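Mitochondrial enolase superfamily member 1 (Homo sapiens, PDB 4A35) catalyses the magnesium-dependent dehydration of L-fuconate to 2-keto-3-deoxy-L-fuconate in the breakdown of L-fucose. Local coordinates at residues P273-P279 / I300-E306; T218-V224 / K246-A252; I7-R13 / A38-T44; G52-T56 / S416-K420. One frame throughout, in Å; residues are numbered along the deposited sequence.

Contact 1 of 4, residues P273-P279 / I300-E306. With MG (magnesium ion), chain B.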
loop_
_atom_site.group_PDB
_atom_site.type_symbol
_atom_site.label_atom_id
_atom_site.label_comp_id
_atom_site.label_asym_id
_atom_site.label_seq_id
_atom_site.Cartn_x
_atom_site.Cartn_y
_atom_site.Cartn_z
ATOM N N PRO A 273 9.222 -24.904 16.493
ATOM C CA PRO A 273 9.732 -23.714 15.767
ATOM C C PRO A 273 9.985 -22.509 16.704
ATOM O O PRO A 273 9.207 -22.288 17.637
ATOM C CB PRO A 273 8.593 -23.398 14.783
ATOM C CG PRO A 273 7.364 -23.920 15.421
ATOM C CD PRO A 273 7.798 -25.179 16.175
ATOM N N LEU A 274 11.088 -21.769 16.505
ATOM C CA LEU A 274 11.304 -20.534 17.306
ATOM C C LEU A 274 10.205 -19.482 17.009
ATOM O O LEU A 274 9.650 -18.801 17.906
ATOM C CB LEU A 274 12.701 -19.952 17.009
ATOM C CG LEU A 274 12.965 -18.549 17.622
ATOM C CD1 LEU A 274 13.004 -18.626 19.178
ATOM C CD2 LEU A 274 14.262 -17.965 17.096
ATOM N N TRP A 275 9.882 -19.340 15.720
ATOM C CA TRP A 275 8.866 -18.422 15.311
ATOM C C TRP A 275 8.101 -18.928 14.099
ATOM O O TRP A 275 8.581 -19.820 13.341
ATOM C CB TRP A 275 9.440 -17.011 15.004
ATOM C CG TRP A 275 10.259 -16.821 13.748
ATOM C CD1 TRP A 275 9.834 -16.946 12.451
ATOM C CD2 TRP A 275 11.548 -16.187 13.688
ATOM N NE1 TRP A 275 10.842 -16.547 11.580
ATOM C CE2 TRP A 275 11.893 -16.059 12.310
ATOM C CE3 TRP A 275 12.464 -15.733 14.674
ATOM C CZ2 TRP A 275 13.097 -15.467 11.889
ATOM C CZ3 TRP A 275 13.664 -15.172 14.256
ATOM C CH2 TRP A 275 13.960 -15.015 12.879
ATOM N N ILE A 276 6.910 -18.360 13.941
ATOM C CA ILE A 276 6.092 -18.481 12.723
ATOM C C ILE A 276 6.085 -17.088 12.091
ATOM O O ILE A 276 5.656 -16.095 12.728
ATOM C CB ILE A 276 4.648 -19.087 12.882
ATOM C CG1 ILE A 276 3.951 -19.022 11.470
ATOM C CG2 ILE A 276 3.780 -18.296 13.905
ATOM C CD1 ILE A 276 4.582 -20.022 10.339
ATOM N N GLU A 277 6.602 -17.022 10.866
ATOM C CA GLU A 277 6.739 -15.764 10.156
ATOM C C GLU A 277 5.542 -15.560 9.184
ATOM O O GLU A 277 5.130 -16.497 8.482
ATOM C CB GLU A 277 8.084 -15.773 9.423
ATOM C CG GLU A 277 8.350 -14.551 8.541
ATOM C CD GLU A 277 9.768 -14.614 7.976
ATOM O OE1 GLU A 277 10.621 -15.243 8.645
ATOM O OE2 GLU A 277 10.058 -13.942 6.954
ATOM N N GLU A 278 5.046 -14.291 9.099
ATOM C CA GLU A 278 3.930 -13.883 8.260
ATOM C C GLU A 278 2.771 -14.906 8.280
ATOM O O GLU A 278 2.381 -15.425 7.223
ATOM C CB GLU A 278 4.398 -13.624 6.822
ATOM C CG GLU A 278 5.286 -12.403 6.704
ATOM C CD GLU A 278 5.126 -11.825 5.319
ATOM O OE1 GLU A 278 5.587 -12.484 4.349
ATOM O OE2 GLU A 278 4.530 -10.730 5.196
ATOM N N PRO A 279 2.218 -15.255 9.466
ATOM C CA PRO A 279 1.092 -16.220 9.476
ATOM C C PRO A 279 -0.127 -15.712 8.691
ATOM O O PRO A 279 -0.909 -16.519 8.203
ATOM C CB PRO A 279 0.782 -16.385 10.968
ATOM C CG PRO A 279 1.234 -15.045 11.606
ATOM C CD PRO A 279 2.539 -14.793 10.838
ATOM N N ILE A 300 5.839 -20.588 20.784
ATOM C CA ILE A 300 6.093 -20.107 19.434
ATOM C C ILE A 300 5.824 -18.584 19.349
ATOM O O ILE A 300 4.698 -18.144 19.595
ATOM C CB ILE A 300 5.251 -20.872 18.385
ATOM C CG1 ILE A 300 5.429 -22.422 18.555
ATOM C CG2 ILE A 300 5.648 -20.421 16.947
ATOM C CD1 ILE A 300 4.374 -23.186 17.849
ATOM N N GLY A 301 6.843 -17.844 18.915
ATOM C CA GLY A 301 6.723 -16.392 18.760
ATOM C C GLY A 301 6.219 -16.096 17.362
ATOM O O GLY A 301 6.329 -16.938 16.449
ATOM N N ILE A 302 5.749 -14.860 17.172
ATOM C CA ILE A 302 5.274 -14.423 15.846
ATOM C C ILE A 302 6.303 -13.457 15.308
ATOM O O ILE A 302 6.781 -12.586 16.045
ATOM C CB ILE A 302 3.839 -13.787 15.950
ATOM C CG1 ILE A 302 2.733 -14.898 15.911
ATOM C CG2 ILE A 302 3.570 -12.704 14.801
ATOM C CD1 ILE A 302 2.849 -16.207 16.795
ATOM N N ALA A 303 6.666 -13.632 14.033
ATOM C CA ALA A 303 7.584 -12.751 13.299
ATOM C C ALA A 303 6.848 -12.153 12.086
ATOM O O ALA A 303 6.130 -12.872 11.386
ATOM C CB ALA A 303 8.820 -13.535 12.799
ATOM N N THR A 304 7.053 -10.865 11.800
ATOM C CA THR A 304 6.484 -10.338 10.555
ATOM C C THR A 304 7.225 -9.079 10.199
ATOM O O THR A 304 7.970 -8.536 11.038
ATOM C CB THR A 304 4.912 -10.126 10.626
ATOM O OG1 THR A 304 4.445 -9.792 9.280
ATOM C CG2 THR A 304 4.517 -8.951 11.582
ATOM N N GLY A 305 7.007 -8.621 8.963
ATOM C CA GLY A 305 7.547 -7.342 8.552
ATOM C C GLY A 305 8.117 -7.203 7.161
ATOM O O GLY A 305 8.221 -6.071 6.695
ATOM N N GLU A 306 8.561 -8.300 6.522
ATOM C CA GLU A 306 9.194 -8.137 5.212
ATOM C C GLU A 306 8.315 -7.390 4.166
ATOM O O GLU A 306 8.905 -6.740 3.311
ATOM C CB GLU A 306 9.616 -9.487 4.616
ATOM C CG GLU A 306 8.474 -10.300 4.069
ATOM C CD GLU A 306 8.956 -11.653 3.624
ATOM O OE1 GLU A 306 9.602 -12.327 4.454
ATOM O OE2 GLU A 306 8.745 -12.017 2.449
HETATM MG MG MG B . 9.540 -14.345 4.884
HETATM O O HOH W 1 8.486 -11.041 7.352
HETATM O O HOH W 2 5.340 -8.543 6.441
HETATM O O HOH W 3 2.528 -10.785 7.392
HETATM O O HOH W 4 5.941 -12.510 1.710
HETATM O O HOH W 5 7.595 -14.260 4.887
HETATM O O HOH W 6 9.481 -14.585 2.482
HETATM O O HOH W 7 11.388 -14.557 4.256
#
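The methyl of Ala303 sits over one face of the Trp275 indole, with CB 3.6 Å from the centroid of the five-membered ring and only 10° off its normal, a CH-pi contact. The small alanine lets its methyl lie flat on the indole at normal packing distance, and Phe325, on the strand beyond 301-304, also meets the indole. At the ring's rim, NE1 donates to Glu277 OE1 at 3.2 Å, on the anti lone pair of OE1, which lies 24° out of the indole plane. Lys221 and Gln327 also hold OE1, and together they fix the carboxylate's rotation and leave OE2 for the metal.

Glu277 OE2 and Glu306 OE1 approach to 3.0 Å, a closeness of two acceptors made tolerable by the magnesium ion that both bind, at 2.2 Å from Glu277 OE2. The side chains cross at about a right angle, with carboxylate planes 69° apart. Glu278 brings a third acid: its OE1 lies 3.7 Å from Glu306 OE2, and one water lies within hydrogen-bonding distance of both oxygens, which probably eases the repulsion. Gln254 holds the other oxygen of Glu278.

The backbones of parallel strands 275-277 and 301-304 are joined by bonds such as Ala303 N to Ile276 O at 3.0 Å. On the face turned to the surrounding helices, Ile276 CG2 packs on Ile302 CD1 at 3.7 Å. Glu277 and Glu306, at or just past the C-terminal ends of adjacent strands of a beta-alpha-beta unit, join Asp251 in the magnesium site of the enolase-superfamily barrel.

Contact 2 of 4, residues T218-V224 / K246-A252. With MG (magnesium ion), chain B.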
loop_
_atom_site.group_PDB
_atom_site.type_symbol
_atom_site.label_atom_id
_atom_site.label_comp_id
_atom_site.label_asym_id
_atom_site.label_seq_id
_atom_site.Cartn_x
_atom_site.Cartn_y
_atom_site.Cartn_z
ATOM N N THR A 218 23.668 -23.412 11.705
ATOM C CA THR A 218 23.025 -24.020 12.875
ATOM C C THR A 218 21.611 -23.455 13.089
ATOM O O THR A 218 20.942 -23.863 14.024
ATOM C CB THR A 218 23.891 -23.808 14.150
ATOM O OG1 THR A 218 23.966 -22.404 14.434
ATOM C CG2 THR A 218 25.285 -24.461 14.065
ATOM N N ARG A 219 21.154 -22.479 12.229
ATOM C CA ARG A 219 19.845 -21.826 12.308
ATOM C C ARG A 219 19.197 -21.901 10.915
ATOM O O ARG A 219 19.834 -21.547 9.920
ATOM C CB ARG A 219 20.006 -20.380 12.779
ATOM C CG ARG A 219 20.862 -20.254 14.038
ATOM C CD ARG A 219 21.076 -18.789 14.390
ATOM N NE ARG A 219 22.098 -18.718 15.440
ATOM C CZ ARG A 219 23.377 -18.423 15.232
ATOM N NH1 ARG A 219 23.796 -18.062 14.023
ATOM N NH2 ARG A 219 24.243 -18.449 16.243
ATOM N N PHE A 220 17.998 -22.463 10.843
ATOM C CA PHE A 220 17.336 -22.820 9.600
ATOM C C PHE A 220 15.896 -22.373 9.493
ATOM O O PHE A 220 15.103 -22.574 10.410
ATOM C CB PHE A 220 17.356 -24.384 9.475
ATOM C CG PHE A 220 18.725 -24.981 9.261
ATOM C CD1 PHE A 220 19.590 -25.205 10.339
ATOM C CD2 PHE A 220 19.132 -25.380 7.995
ATOM C CE1 PHE A 220 20.853 -25.772 10.140
ATOM C CE2 PHE A 220 20.412 -25.912 7.792
ATOM C CZ PHE A 220 21.249 -26.142 8.874
ATOM N N LYS A 221 15.541 -21.826 8.308
ATOM C CA LYS A 221 14.159 -21.477 8.056
ATOM C C LYS A 221 13.569 -22.496 7.110
ATOM O O LYS A 221 14.280 -23.077 6.282
ATOM C CB LYS A 221 13.986 -20.036 7.502
ATOM C CG LYS A 221 12.518 -19.584 7.533
ATOM C CD LYS A 221 12.339 -18.087 7.819
ATOM C CE LYS A 221 12.452 -17.384 6.509
ATOM N NZ LYS A 221 12.450 -15.906 6.692
ATOM N N VAL A 222 12.256 -22.708 7.229
ATOM C CA VAL A 222 11.500 -23.598 6.340
ATOM C C VAL A 222 10.183 -22.916 5.951
ATOM O O VAL A 222 9.486 -22.359 6.804
ATOM C CB VAL A 222 11.268 -25.008 6.998
ATOM C CG1 VAL A 222 10.501 -24.880 8.326
ATOM C CG2 VAL A 222 10.524 -25.950 6.058
ATOM N N LYS A 223 9.838 -22.975 4.662
ATOM C CA LYS A 223 8.566 -22.450 4.176
ATOM C C LYS A 223 7.477 -23.463 4.428
ATOM O O LYS A 223 7.660 -24.670 4.177
ATOM C CB LYS A 223 8.621 -22.140 2.663
ATOM C CG LYS A 223 9.658 -21.110 2.252
ATOM C CD LYS A 223 9.387 -19.738 2.908
ATOM C CE LYS A 223 10.634 -18.897 2.776
ATOM N NZ LYS A 223 10.326 -17.443 2.777
ATOM N N VAL A 224 6.318 -22.951 4.830
ATOM C CA VAL A 224 5.107 -23.735 5.130
ATOM C C VAL A 224 3.871 -23.017 4.586
ATOM O O VAL A 224 3.978 -21.867 4.111
ATOM C CB VAL A 224 4.970 -23.987 6.680
ATOM C CG1 VAL A 224 6.194 -24.753 7.251
ATOM C CG2 VAL A 224 4.712 -22.675 7.447
ATOM N N LYS A 246 19.291 -27.248 17.594
ATOM C CA LYS A 246 19.437 -26.230 16.522
ATOM C C LYS A 246 18.102 -25.461 16.276
ATOM O O LYS A 246 17.007 -25.970 16.542
ATOM C CB LYS A 246 20.021 -26.863 15.235
ATOM C CG LYS A 246 21.479 -27.280 15.440
ATOM C CD LYS A 246 22.246 -27.666 14.178
ATOM C CE LYS A 246 23.609 -28.218 14.549
ATOM N NZ LYS A 246 23.510 -29.567 15.208
ATOM N N THR A 247 18.209 -24.181 15.824
ATOM C CA THR A 247 17.094 -23.300 15.628
ATOM C C THR A 247 16.391 -23.561 14.309
ATOM O O THR A 247 17.008 -23.582 13.245
ATOM C CB THR A 247 17.526 -21.807 15.695
ATOM O OG1 THR A 247 18.224 -21.587 16.924
ATOM C CG2 THR A 247 16.335 -20.840 15.597
ATOM N N LEU A 248 15.096 -23.763 14.419
ATOM C CA LEU A 248 14.203 -23.907 13.270
ATOM C C LEU A 248 13.160 -22.774 13.273
ATOM O O LEU A 248 12.490 -22.573 14.284
ATOM C CB LEU A 248 13.504 -25.286 13.298
ATOM C CG LEU A 248 12.512 -25.553 12.139
ATOM C CD1 LEU A 248 13.253 -25.576 10.765
ATOM C CD2 LEU A 248 11.714 -26.881 12.403
ATOM N N MET A 249 13.002 -22.058 12.137
ATOM C CA MET A 249 11.984 -21.025 11.968
ATOM C C MET A 249 11.055 -21.427 10.826
ATOM O O MET A 249 11.524 -21.972 9.830
ATOM C CB MET A 249 12.592 -19.632 11.681
ATOM C CG MET A 249 13.550 -19.203 12.727
ATOM S SD MET A 249 15.273 -19.496 12.171
ATOM C CE MET A 249 15.939 -18.016 12.800
ATOM N N MET A 250 9.779 -21.136 10.956
ATOM C CA MET A 250 8.782 -21.405 9.891
ATOM C C MET A 250 8.290 -20.097 9.272
ATOM O O MET A 250 8.174 -19.075 9.983
ATOM C CB MET A 250 7.614 -22.233 10.438
ATOM C CG MET A 250 8.067 -23.646 10.867
ATOM S SD MET A 250 6.691 -24.411 11.737
ATOM C CE MET A 250 7.417 -26.012 12.251
ATOM N N ASP A 251 7.895 -20.150 7.988
ATOM C CA ASP A 251 7.469 -18.950 7.265
ATOM C C ASP A 251 6.287 -19.315 6.372
ATOM O O ASP A 251 6.425 -20.155 5.481
ATOM C CB ASP A 251 8.664 -18.400 6.441
ATOM C CG ASP A 251 8.364 -17.072 5.735
ATOM O OD1 ASP A 251 7.186 -16.648 5.732
ATOM O OD2 ASP A 251 9.298 -16.486 5.136
ATOM N N ALA A 252 5.105 -18.778 6.687
ATOM C CA ALA A 252 3.868 -19.082 5.958
ATOM C C ALA A 252 3.606 -18.092 4.827
ATOM O O ALA A 252 2.606 -18.295 4.128
ATOM C CB ALA A 252 2.678 -19.097 6.911
HETATM MG MG MG B . 9.540 -14.345 4.884
HETATM O O HOH W 8 20.900 -23.074 16.567
HETATM O O HOH W 9 19.893 -19.087 17.581
HETATM O O HOH W 7 11.388 -14.557 4.256
HETATM O O HOH W 5 7.595 -14.260 4.887
HETATM O O HOH W 6 9.481 -14.585 2.482
#
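Strands 219-223 and 247-251, joined through helix 228-242, form a beta-alpha-beta unit of the enolase-superfamily barrel, and the magnesium site lies at their C-terminal ends. Lys223 and Asp251 are paired there and run side by side in the same direction. Lys223 NZ makes a salt bridge to Asp251 OD2 at 2.7 Å, reaching it from above the carboxylate plane, 55° out of it. The lysine chain bends at chi2 (-62°) to bring NZ there. The same OD2 binds magnesium at 2.2 Å, while OD1 accepts a bond from a metal-bound water at 2.6 Å and another from Asn253 N. Both oxygens of the short, stiff aspartate are therefore engaged.

Lys221 lies on the same face, its CE 3.6 Å from Asp251 OD2; its NZ is held by Glu277, Glu387 and Tyr191. The opposite face is apolar: Val222 CG1 meets Leu248 CD1 and Met250 CG, each at 3.7 Å. Val222 and Leu248 pack against helix 228-242, while Met250 reaches Ile276. The backbones are tied by parallel bonds such as Val222 N to Met249 O at 2.8 Å.

As in related enzymes, Lys223 probably acts as proton donor or acceptor and Lys221 probably binds the substrate. The arrangement is consistent with a proton-transferring lysine placed beside the metal that stabilises the enediolate.

Contact 3 of 4, residues I7-R13 / A38-T44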
loop_
_atom_site.group_PDB
_atom_site.type_symbol
_atom_site.label_atom_id
_atom_site.label_comp_id
_atom_site.label_asym_id
_atom_site.label_seq_id
_atom_site.Cartn_x
_atom_site.Cartn_y
_atom_site.Cartn_z
ATOM N N ILE A 7 23.706 16.517 -8.343
ATOM C CA ILE A 7 23.250 15.292 -8.994
ATOM C C ILE A 7 22.858 15.685 -10.437
ATOM O O ILE A 7 22.064 16.589 -10.618
ATOM C CB ILE A 7 22.121 14.611 -8.184
ATOM C CG1 ILE A 7 22.772 13.986 -6.918
ATOM C CG2 ILE A 7 21.397 13.557 -9.054
ATOM C CD1 ILE A 7 21.934 13.886 -5.805
ATOM N N SER A 8 23.543 15.114 -11.431
ATOM C CA SER A 8 23.409 15.538 -12.818
ATOM C C SER A 8 22.680 14.544 -13.686
ATOM O O SER A 8 22.078 14.955 -14.680
ATOM C CB SER A 8 24.796 15.807 -13.405
ATOM O OG SER A 8 25.614 14.667 -13.208
ATOM N N ARG A 9 22.770 13.238 -13.365
ATOM C CA ARG A 9 22.148 12.159 -14.144
ATOM C C ARG A 9 21.541 11.094 -13.258
ATOM O O ARG A 9 22.028 10.831 -12.158
ATOM C CB ARG A 9 23.165 11.463 -15.088
ATOM C CG ARG A 9 23.899 12.354 -16.096
ATOM C CD ARG A 9 25.397 12.094 -16.056
ATOM N NE ARG A 9 26.181 13.333 -16.147
ATOM C CZ ARG A 9 27.381 13.517 -15.597
ATOM N NH1 ARG A 9 27.955 12.546 -14.896
ATOM N NH2 ARG A 9 28.008 14.679 -15.733
ATOM N N LEU A 10 20.486 10.468 -13.762
ATOM C CA LEU A 10 19.855 9.325 -13.108
ATOM C C LEU A 10 19.490 8.326 -14.211
ATOM O O LEU A 10 18.885 8.707 -15.224
ATOM C CB LEU A 10 18.607 9.730 -12.293
ATOM C CG LEU A 10 17.863 8.580 -11.534
ATOM C CD1 LEU A 10 17.214 9.091 -10.261
ATOM C CD2 LEU A 10 16.769 7.862 -12.440
ATOM N N SER A 11 19.786 7.074 -13.980
ATOM C CA SER A 11 19.354 5.997 -14.859
ATOM C C SER A 11 18.668 4.939 -13.994
ATOM O O SER A 11 19.004 4.765 -12.812
ATOM C CB SER A 11 20.525 5.419 -15.669
ATOM O OG SER A 11 21.359 4.595 -14.869
ATOM N N VAL A 12 17.698 4.254 -14.579
ATOM C CA VAL A 12 17.006 3.172 -13.897
ATOM C C VAL A 12 16.737 2.105 -14.930
ATOM O O VAL A 12 16.239 2.415 -16.021
ATOM C CB VAL A 12 15.731 3.612 -13.110
ATOM C CG1 VAL A 12 14.770 4.482 -13.974
ATOM C CG2 VAL A 12 15.024 2.410 -12.503
ATOM N N ARG A 13 17.064 0.855 -14.567
ATOM C CA ARG A 13 16.941 -0.282 -15.455
ATOM C C ARG A 13 16.233 -1.437 -14.772
ATOM O O ARG A 13 16.373 -1.657 -13.575
ATOM C CB ARG A 13 18.343 -0.695 -15.964
ATOM C CG ARG A 13 18.980 0.359 -16.951
ATOM C CD ARG A 13 20.426 0.000 -17.235
ATOM N NE ARG A 13 21.248 0.326 -16.049
ATOM C CZ ARG A 13 22.560 0.168 -15.958
ATOM N NH1 ARG A 13 23.245 -0.401 -16.962
ATOM N NH2 ARG A 13 23.200 0.531 -14.844
ATOM N N ALA A 38 14.734 -3.071 -9.685
ATOM C CA ALA A 38 14.838 -1.792 -10.415
ATOM C C ALA A 38 16.205 -1.229 -9.962
ATOM O O ALA A 38 16.411 -1.000 -8.755
ATOM C CB ALA A 38 13.679 -0.863 -10.039
ATOM N N TYR A 39 17.168 -1.160 -10.874
ATOM C CA TYR A 39 18.546 -0.742 -10.528
ATOM C C TYR A 39 18.746 0.684 -10.933
ATOM O O TYR A 39 18.645 1.011 -12.132
ATOM C CB TYR A 39 19.563 -1.646 -11.227
ATOM C CG TYR A 39 21.000 -1.312 -10.880
ATOM C CD1 TYR A 39 21.453 -1.383 -9.556
ATOM C CD2 TYR A 39 21.920 -0.990 -11.871
ATOM C CE1 TYR A 39 22.781 -1.124 -9.231
ATOM C CE2 TYR A 39 23.253 -0.694 -11.555
ATOM C CZ TYR A 39 23.685 -0.803 -10.231
ATOM O OH TYR A 39 24.994 -0.548 -9.892
ATOM N N VAL A 40 19.042 1.535 -9.927
ATOM C CA VAL A 40 19.214 2.964 -10.092
ATOM C C VAL A 40 20.682 3.359 -9.996
ATOM O O VAL A 40 21.362 2.958 -9.043
ATOM C CB VAL A 40 18.376 3.717 -9.007
ATOM C CG1 VAL A 40 18.580 5.240 -9.115
ATOM C CG2 VAL A 40 16.889 3.345 -9.093
ATOM N N VAL A 41 21.126 4.241 -10.900
ATOM C CA VAL A 41 22.464 4.819 -10.828
ATOM C C VAL A 41 22.347 6.346 -10.945
ATOM O O VAL A 41 21.747 6.880 -11.886
ATOM C CB VAL A 41 23.473 4.220 -11.836
ATOM C CG1 VAL A 41 24.868 4.868 -11.709
ATOM C CG2 VAL A 41 23.560 2.705 -11.692
ATOM N N ILE A 42 22.923 7.045 -9.973
ATOM C CA ILE A 42 22.939 8.514 -10.026
ATOM C C ILE A 42 24.389 8.958 -10.108
ATOM O O ILE A 42 25.279 8.362 -9.464
ATOM C CB ILE A 42 22.177 9.230 -8.866
ATOM C CG1 ILE A 42 22.843 8.946 -7.493
ATOM C CG2 ILE A 42 20.666 8.887 -8.905
ATOM C CD1 ILE A 42 22.121 9.679 -6.209
ATOM N N GLU A 43 24.600 10.046 -10.853
ATOM C CA GLU A 43 25.918 10.620 -11.027
ATOM C C GLU A 43 25.892 12.079 -10.584
ATOM O O GLU A 43 24.823 12.713 -10.556
ATOM C CB GLU A 43 26.362 10.507 -12.508
ATOM C CG GLU A 43 26.604 9.082 -12.979
ATOM C CD GLU A 43 26.962 8.916 -14.443
ATOM O OE1 GLU A 43 27.649 9.805 -14.994
ATOM O OE2 GLU A 43 26.526 7.911 -15.050
ATOM N N THR A 44 27.064 12.607 -10.242
ATOM C CA THR A 44 27.184 14.014 -9.875
ATOM C C THR A 44 28.061 14.698 -10.908
ATOM O O THR A 44 28.718 14.023 -11.705
ATOM C CB THR A 44 27.784 14.205 -8.472
ATOM O OG1 THR A 44 29.183 13.918 -8.537
ATOM C CG2 THR A 44 27.071 13.393 -7.376
HETATM O O HOH W 10 20.646 2.053 -13.811
#
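The carbonyl oxygen of Glu43 is gripped by Ser8 twice: by its N at 2.9 Å and, weakly, by its OG at 3.4 Å. Ser8 and Arg9 both face Glu43, a classic beta bulge between antiparallel strands 7-16 and 36-44 of the N-terminal domain's three-stranded sheet. Beyond the bulge the register is regular, with Ser11 and Val41 exchanging two backbone bonds.

Arg9 NH1 forms a salt bridge to Glu43 OE1 at 2.8 Å, on the anti side of that oxygen and 23° out of the carboxylate plane. The guanidinium and carboxylate planes stand 71° apart, while Ser8 OG lies over the guanidinium centre. Long charged chains suit this more accessible end of the face; an alanine at Glu43 would probably leave the Arg9 guanidinium without its anionic mate and freer to swing.

On the other face, Leu10 CD1 touches Ile42 CG2 at 3.7 Å, and Val12 CG2 meets Val40 CG2 at 4.0 Å. Val12 packs on helix 63-73, Val40 and Ile42 on helix 110-131. At the far end Arg13 runs alongside Tyr39, its charge paired with Glu421. Bent at chi3 (-74°), Arg13 brings NH2 to the edge of the tyrosine ring, 3.5 Å from CE2. One water joins Arg13 NE, Ser11 OG and Tyr39 O.

Contact 4 of 4, residues G52-T56 / S416-K420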
loop_
_atom_site.group_PDB
_atom_site.type_symbol
_atom_site.label_atom_id
_atom_site.label_comp_id
_atom_site.label_asym_id
_atom_site.label_seq_id
_atom_site.Cartn_x
_atom_site.Cartn_y
_atom_site.Cartn_z
ATOM N N GLY A 52 26.223 6.846 -7.197
ATOM C CA GLY A 52 25.284 6.292 -6.247
ATOM C C GLY A 52 24.466 5.210 -6.926
ATOM O O GLY A 52 23.827 5.456 -7.955
ATOM N N CYS A 53 24.518 3.986 -6.378
ATOM C CA CYS A 53 23.741 2.870 -6.897
ATOM C C CYS A 53 22.615 2.510 -5.922
ATOM O O CYS A 53 22.809 2.503 -4.710
ATOM C CB CYS A 53 24.645 1.679 -7.178
ATOM S SG CYS A 53 26.085 2.086 -8.210
ATOM N N GLY A 54 21.468 2.166 -6.460
ATOM C CA GLY A 54 20.333 1.836 -5.614
ATOM C C GLY A 54 19.530 0.730 -6.239
ATOM O O GLY A 54 19.521 0.564 -7.467
ATOM N N ILE A 55 18.860 -0.028 -5.382
ATOM C CA ILE A 55 17.972 -1.105 -5.792
ATOM C C ILE A 55 16.700 -1.117 -4.952
ATOM O O ILE A 55 16.629 -0.576 -3.837
ATOM C CB ILE A 55 18.666 -2.522 -5.660
ATOM C CG1 ILE A 55 19.070 -2.822 -4.171
ATOM C CG2 ILE A 55 19.813 -2.753 -6.673
ATOM C CD1 ILE A 55 19.372 -4.322 -3.824
ATOM N N THR A 56 15.696 -1.774 -5.520
ATOM C CA THR A 56 14.498 -2.250 -4.860
ATOM C C THR A 56 14.241 -3.619 -5.452
ATOM O O THR A 56 14.482 -3.816 -6.632
ATOM C CB THR A 56 13.300 -1.318 -4.821
ATOM O OG1 THR A 56 12.411 -1.874 -3.819
ATOM C CG2 THR A 56 12.570 -1.214 -6.174
ATOM N N SER A 416 26.944 -1.175 -0.540
ATOM C CA SER A 416 27.054 -2.528 -1.177
ATOM C C SER A 416 25.918 -2.755 -2.209
ATOM O O SER A 416 25.561 -3.913 -2.490
ATOM C CB SER A 416 26.983 -3.660 -0.147
ATOM O OG SER A 416 27.903 -3.450 0.905
ATOM N N THR A 417 25.343 -1.666 -2.727
ATOM C CA THR A 417 24.239 -1.704 -3.727
ATOM C C THR A 417 24.779 -1.909 -5.163
ATOM O O THR A 417 24.019 -2.245 -6.073
ATOM C CB THR A 417 23.491 -0.341 -3.721
ATOM O OG1 THR A 417 24.515 0.652 -3.676
ATOM C CG2 THR A 417 22.568 -0.151 -2.512
ATOM N N GLU A 418 26.058 -1.559 -5.390
ATOM C CA GLU A 418 26.610 -1.551 -6.729
ATOM C C GLU A 418 26.611 -2.932 -7.406
ATOM O O GLU A 418 27.100 -3.910 -6.840
ATOM C CB GLU A 418 28.032 -0.971 -6.744
ATOM C CG GLU A 418 28.535 -0.746 -8.163
ATOM C CD GLU A 418 29.718 0.191 -8.194
ATOM O OE1 GLU A 418 30.064 0.768 -7.134
ATOM O OE2 GLU A 418 30.357 0.265 -9.262
ATOM N N MET A 419 26.012 -2.987 -8.633
ATOM C CA MET A 419 25.997 -4.245 -9.361
ATOM C C MET A 419 27.061 -4.231 -10.419
ATOM O O MET A 419 27.447 -3.170 -10.915
ATOM C CB MET A 419 24.619 -4.525 -9.961
ATOM C CG MET A 419 23.565 -4.719 -8.860
ATOM S SD MET A 419 21.899 -5.121 -9.521
ATOM C CE MET A 419 22.137 -6.921 -9.929
ATOM N N LYS A 420 27.499 -5.419 -10.816
ATOM C CA LYS A 420 28.440 -5.588 -11.909
ATOM C C LYS A 420 27.727 -5.200 -13.231
ATOM O O LYS A 420 26.653 -5.742 -13.536
ATOM C CB LYS A 420 28.967 -7.043 -11.954
ATOM C CG LYS A 420 29.888 -7.395 -10.792
ATOM C CD LYS A 420 30.352 -8.816 -10.904
ATOM C CE LYS A 420 31.147 -9.216 -9.665
ATOM N NZ LYS A 420 31.424 -10.671 -9.684
#
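A single hydrogen bond makes the polar link between Thr417 and Cys53: Thr417 OG1 donates to Cys53 O at 2.7 Å. The donor stands above the carbonyl plane, 53° out of it, and the C=O...O angle is 119°. With chi1 at 44°, OG1 lies between its own backbone N and carbonyl carbon, while CG2 also comes within 3.5 Å of Cys53 O. A threonine suits this place because its hydroxyl can reach the strand carbonyl while its methyl packs beside it; a valine in its place is likely to leave the buried carbonyl without this donor.

The remaining contacts are van der Waals. Cys53 SG rests on the aliphatic part of Glu418, 3.7 Å from CG, and the acid beyond it forms a salt bridge with Lys129. A small side chain such as cysteine is consistent with the close approach of the loop. Ile55 CG2 touches Met419 SD at 4.3 Å, a loose apolar meeting of a branched and a flexible side chain.

Helix 110-131 lies beside both segments: Cys53 touches Lys129 and Thr417 touches Asp125. The loop before helix 421-427 thus packs on edge strand 52-58, consistent with the capping domain of the mandelate racemase/muconate lactonizing family, which is built from N- and C-terminal parts of the chain.

Overall arrangement
From the N terminus, contact 3 closes the first loop, pairing strand 7-16 with strand 36-44. Strand 52-58 then joins the same sheet, and through it contact 4 reaches across some 360 residues to the segment 416-420, tying the N-terminal domain to the late part of the chain. Contacts 2 and 1 fall within that long loop, one after the other, each closing a beta-alpha-beta unit of the barrel; none of the four cross. Contacts 1 and 2 adjoin through neighbouring strands 247-251 and 275-277 and share one magnesium ion, their centres about 10 Å apart. Contacts 3 and 4 likewise adjoin, on the opposite side of the chain's centre, with centres of contacts 1 and 3 about 36 Å apart.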